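Local structure of RNase III (7DEY) at residues V50-I58 and L133-Y144. The protein probably cleaves double-stranded RNA endonucleolytically to leave 5'-phosphomonoester ends, as a Dicer of the ribonuclease III family. Numbering follows the deposited sequence.
Sequences VLNNLVTLI and LREIKDWLEKLY
Leu54 and Lys137 mark the point where helix 50-58 and the helical segment 133-144 come together, their CA atoms 5.8 Å apart and the helix axes crossing at -63° with 10.0 Å between them. This is helix-on-helix packing in the all-helical ribonuclease III domain, whose helix 42-62 supplies the first segment, and it illustrates how one leucine can organise a crossing. The two branches of Leu54 divide the work: CD1 lies 3.5 Å from Leu140 CD1 and also meets Ile136 CG2, while CD2 turns to Lys137 CB. Cutting this side chain back to an alanine would remove both branches and is likely to leave Leu140 CD1 and Ile136 CG2 facing a gap where the helices cross. Toward one end, Val50 CG2 touches Leu133 CD1 at 4.0 Å, and helix 113-128 packs on Val50 through Ile122 and Ser126. Further along, Ile58 extends CG1 beside its backbone N, anti to the carbonyl carbon (chi1 -66°), placing CD1 by Leu140 CB and CG1 3.6 Å from the aliphatic Glu141 CG. The buried hydroxyl of Tyr144 is satisfied by a hydrogen bond to Leu78 O, and against the same ring Val55 CG2 comes in obliquely, 3.7 Å from Tyr144 CE2.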
loop_
_atom_site.group_PDB
_atom_site.type_symbol
_atom_site.label_atom_id
_atom_site.label_comp_id
_atom_site.label_asym_id
_atom_site.label_seq_id
_atom_site.Cartn_x
_atom_site.Cartn_y
_atom_site.Cartn_z
ATOM N N VAL C 50 8.791 16.784 -5.837
ATOM C CA VAL C 50 9.747 15.759 -6.206
ATOM C C VAL C 50 9.114 14.383 -6.052
ATOM O O VAL C 50 9.219 13.521 -6.936
ATOM C CB VAL C 50 10.994 15.926 -5.318
ATOM C CG1 VAL C 50 11.917 14.722 -5.390
ATOM C CG2 VAL C 50 11.689 17.229 -5.635
ATOM N N LEU C 51 8.443 14.157 -4.921
ATOM C CA LEU C 51 7.887 12.836 -4.683
ATOM C C LEU C 51 6.780 12.518 -5.682
ATOM O O LEU C 51 6.650 11.365 -6.117
ATOM C CB LEU C 51 7.377 12.725 -3.242
ATOM C CG LEU C 51 6.718 11.384 -2.873
ATOM C CD1 LEU C 51 7.647 10.199 -3.181
ATOM C CD2 LEU C 51 6.230 11.345 -1.434
ATOM N N ASN C 52 6.008 13.518 -6.102
ATOM C CA ASN C 52 4.932 13.200 -7.022
ATOM C C ASN C 52 5.405 13.092 -8.457
ATOM O O ASN C 52 4.901 12.249 -9.213
ATOM C CB ASN C 52 3.804 14.209 -6.879
ATOM C CG ASN C 52 3.012 13.954 -5.619
ATOM O OD1 ASN C 52 3.562 13.977 -4.505
ATOM N ND2 ASN C 52 1.742 13.616 -5.783
ATOM N N ASN C 53 6.397 13.872 -8.845
ATOM C CA ASN C 53 6.980 13.659 -10.156
ATOM C C ASN C 53 7.710 12.321 -10.219
ATOM O O ASN C 53 7.487 11.531 -11.144
ATOM C CB ASN C 53 7.921 14.797 -10.501
ATOM C CG ASN C 53 8.509 14.631 -11.848
ATOM O OD1 ASN C 53 7.837 14.826 -12.851
ATOM N ND2 ASN C 53 9.764 14.220 -11.896
ATOM N N LEU C 54 8.583 12.045 -9.244
ATOM C CA LEU C 54 9.343 10.797 -9.271
ATOM C C LEU C 54 8.409 9.593 -9.375
ATOM O O LEU C 54 8.568 8.744 -10.253
ATOM C CB LEU C 54 10.235 10.702 -8.033
ATOM C CG LEU C 54 11.398 11.706 -7.936
ATOM C CD1 LEU C 54 12.310 11.387 -6.768
ATOM C CD2 LEU C 54 12.211 11.811 -9.235
ATOM N N VAL C 55 7.392 9.534 -8.518
ATOM C CA VAL C 55 6.458 8.422 -8.548
ATOM C C VAL C 55 5.722 8.358 -9.880
ATOM O O VAL C 55 5.402 7.262 -10.363
ATOM C CB VAL C 55 5.480 8.533 -7.361
ATOM C CG1 VAL C 55 4.268 7.563 -7.519
ATOM C CG2 VAL C 55 6.225 8.290 -6.039
ATOM N N THR C 56 5.438 9.515 -10.500
ATOM C CA THR C 56 4.780 9.509 -11.813
ATOM C C THR C 56 5.648 8.821 -12.861
ATOM O O THR C 56 5.182 7.922 -13.582
ATOM C CB THR C 56 4.456 10.927 -12.289
ATOM O OG1 THR C 56 3.470 11.532 -11.440
ATOM C CG2 THR C 56 3.938 10.864 -13.707
ATOM N N LEU C 57 6.914 9.240 -12.964
ATOM C CA LEU C 57 7.847 8.595 -13.885
ATOM C C LEU C 57 7.885 7.079 -13.663
ATOM O O LEU C 57 7.673 6.293 -14.600
ATOM C CB LEU C 57 9.243 9.211 -13.722
ATOM C CG LEU C 57 9.601 10.457 -14.538
ATOM C CD1 LEU C 57 8.897 11.661 -14.004
ATOM C CD2 LEU C 57 11.088 10.719 -14.527
ATOM N N ILE C 58 8.107 6.658 -12.413
ATOM C CA ILE C 58 8.267 5.240 -12.108
ATOM C C ILE C 58 7.053 4.431 -12.584
ATOM O O ILE C 58 7.195 3.450 -13.318
ATOM C CB ILE C 58 8.543 5.061 -10.606
ATOM C CG1 ILE C 58 9.902 5.684 -10.258
ATOM C CG2 ILE C 58 8.454 3.597 -10.195
ATOM C CD1 ILE C 58 10.030 6.165 -8.832
ATOM N N LEU C 133 18.045 14.669 -8.396
ATOM C CA LEU C 133 16.924 13.746 -8.280
ATOM C C LEU C 133 17.137 12.369 -8.903
ATOM O O LEU C 133 16.341 11.476 -8.607
ATOM C CB LEU C 133 15.613 14.316 -8.863
ATOM C CG LEU C 133 15.289 15.791 -8.566
ATOM C CD1 LEU C 133 13.829 16.127 -8.892
ATOM C CD2 LEU C 133 15.635 16.191 -7.119
ATOM N N ARG C 134 18.197 12.118 -9.684
ATOM C CA ARG C 134 18.355 10.749 -10.193
ATOM C C ARG C 134 18.777 9.815 -9.078
ATOM O O ARG C 134 18.323 8.669 -9.005
ATOM C CB ARG C 134 19.367 10.656 -11.343
ATOM C CG ARG C 134 19.387 9.238 -12.030
ATOM C CD ARG C 134 18.020 8.905 -12.695
ATOM N NE ARG C 134 17.848 7.521 -13.163
ATOM C CZ ARG C 134 17.663 7.176 -14.444
ATOM N NH1 ARG C 134 17.501 5.897 -14.796
ATOM N NH2 ARG C 134 17.653 8.111 -15.385
ATOM N N GLU C 135 19.642 10.295 -8.195
ATOM C CA GLU C 135 20.032 9.493 -7.053
ATOM C C GLU C 135 18.813 9.104 -6.223
ATOM O O GLU C 135 18.833 8.080 -5.534
ATOM C CB GLU C 135 21.057 10.279 -6.237
ATOM C CG GLU C 135 21.945 9.469 -5.337
ATOM C CD GLU C 135 22.407 10.266 -4.111
ATOM O OE1 GLU C 135 22.604 11.505 -4.236
ATOM O OE2 GLU C 135 22.546 9.660 -3.017
ATOM N N ILE C 136 17.736 9.893 -6.303
ATOM C CA ILE C 136 16.554 9.714 -5.464
ATOM C C ILE C 136 15.543 8.799 -6.119
ATOM O O ILE C 136 15.015 7.878 -5.489
ATOM C CB ILE C 136 15.918 11.079 -5.144
ATOM C CG1 ILE C 136 16.975 12.042 -4.580
ATOM C CG2 ILE C 136 14.711 10.887 -4.200
ATOM C CD1 ILE C 136 16.397 13.326 -4.014
ATOM N N LYS C 137 15.226 9.096 -7.375
ATOM C CA LYS C 137 14.464 8.208 -8.240
ATOM C C LYS C 137 14.889 6.740 -8.077
ATOM O O LYS C 137 14.031 5.858 -7.980
ATOM C CB LYS C 137 14.624 8.687 -9.682
ATOM C CG LYS C 137 13.759 7.969 -10.663
ATOM C CD LYS C 137 14.000 8.446 -12.082
ATOM C CE LYS C 137 13.104 7.691 -13.061
ATOM N NZ LYS C 137 13.487 7.977 -14.478
ATOM N N ASP C 138 16.196 6.464 -7.991
ATOM C CA ASP C 138 16.659 5.079 -7.872
ATOM C C ASP C 138 16.296 4.468 -6.523
ATOM O O ASP C 138 15.880 3.303 -6.449
ATOM C CB ASP C 138 18.168 5.000 -8.079
ATOM C CG ASP C 138 18.554 5.137 -9.528
ATOM O OD1 ASP C 138 17.853 4.543 -10.386
ATOM O OD2 ASP C 138 19.549 5.850 -9.806
ATOM N N TRP C 139 16.472 5.225 -5.442
ATOM C CA TRP C 139 16.055 4.732 -4.135
ATOM C C TRP C 139 14.562 4.431 -4.114
ATOM O O TRP C 139 14.144 3.341 -3.708
ATOM C CB TRP C 139 16.409 5.757 -3.066
ATOM C CG TRP C 139 15.638 5.611 -1.809
ATOM C CD1 TRP C 139 15.545 4.497 -1.015
ATOM C CD2 TRP C 139 14.875 6.628 -1.168
ATOM N NE1 TRP C 139 14.764 4.763 0.081
ATOM C CE2 TRP C 139 14.341 6.066 0.011
ATOM C CE3 TRP C 139 14.593 7.970 -1.472
ATOM C CZ2 TRP C 139 13.525 6.797 0.879
ATOM C CZ3 TRP C 139 13.780 8.696 -0.607
ATOM C CH2 TRP C 139 13.253 8.107 0.551
ATOM N N LEU C 140 13.745 5.404 -4.551
ATOM C CA LEU C 140 12.300 5.216 -4.642
ATOM C C LEU C 140 11.941 4.061 -5.561
ATOM O O LEU C 140 10.954 3.358 -5.320
ATOM C CB LEU C 140 11.633 6.488 -5.155
ATOM C CG LEU C 140 11.477 7.710 -4.248
ATOM C CD1 LEU C 140 10.728 8.775 -5.022
ATOM C CD2 LEU C 140 10.763 7.377 -2.949
ATOM N N GLU C 141 12.712 3.864 -6.635
ATOM C CA GLU C 141 12.417 2.753 -7.539
ATOM C C GLU C 141 12.529 1.409 -6.819
ATOM O O GLU C 141 11.854 0.438 -7.191
ATOM C CB GLU C 141 13.342 2.797 -8.759
ATOM C CG GLU C 141 12.838 3.699 -9.885
ATOM C CD GLU C 141 13.917 4.075 -10.906
ATOM O OE1 GLU C 141 13.561 4.655 -11.957
ATOM O OE2 GLU C 141 15.118 3.801 -10.665
ATOM N N LYS C 142 13.363 1.329 -5.788
ATOM C CA LYS C 142 13.423 0.129 -4.966
ATOM C C LYS C 142 12.405 0.178 -3.834
ATOM O O LYS C 142 11.743 -0.823 -3.550
ATOM C CB LYS C 142 14.842 -0.038 -4.406
ATOM C CG LYS C 142 15.937 0.255 -5.427
ATOM C CD LYS C 142 17.329 -0.013 -4.871
ATOM C CE LYS C 142 17.729 1.039 -3.848
ATOM N NZ LYS C 142 18.859 0.609 -2.966
ATOM N N LEU C 143 12.271 1.342 -3.192
ATOM C CA LEU C 143 11.362 1.501 -2.062
ATOM C C LEU C 143 9.944 1.112 -2.425
ATOM O O LEU C 143 9.152 0.745 -1.548
ATOM C CB LEU C 143 11.393 2.954 -1.573
ATOM C CG LEU C 143 10.559 3.397 -0.369
ATOM C CD1 LEU C 143 10.800 2.522 0.827
ATOM C CD2 LEU C 143 10.870 4.848 -0.040
ATOM N N TYR C 144 9.600 1.191 -3.702
ATOM C CA TYR C 144 8.240 0.954 -4.138
ATOM C C TYR C 144 8.038 -0.405 -4.778
ATOM O O TYR C 144 6.889 -0.768 -5.040
ATOM C CB TYR C 144 7.814 2.046 -5.120
ATOM C CG TYR C 144 7.302 3.286 -4.436
ATOM C CD1 TYR C 144 6.099 3.259 -3.745
ATOM C CD2 TYR C 144 8.012 4.475 -4.481
ATOM C CE1 TYR C 144 5.609 4.382 -3.118
ATOM C CE2 TYR C 144 7.540 5.611 -3.852
ATOM C CZ TYR C 144 6.329 5.565 -3.169
ATOM O OH TYR C 144 5.821 6.683 -2.515
#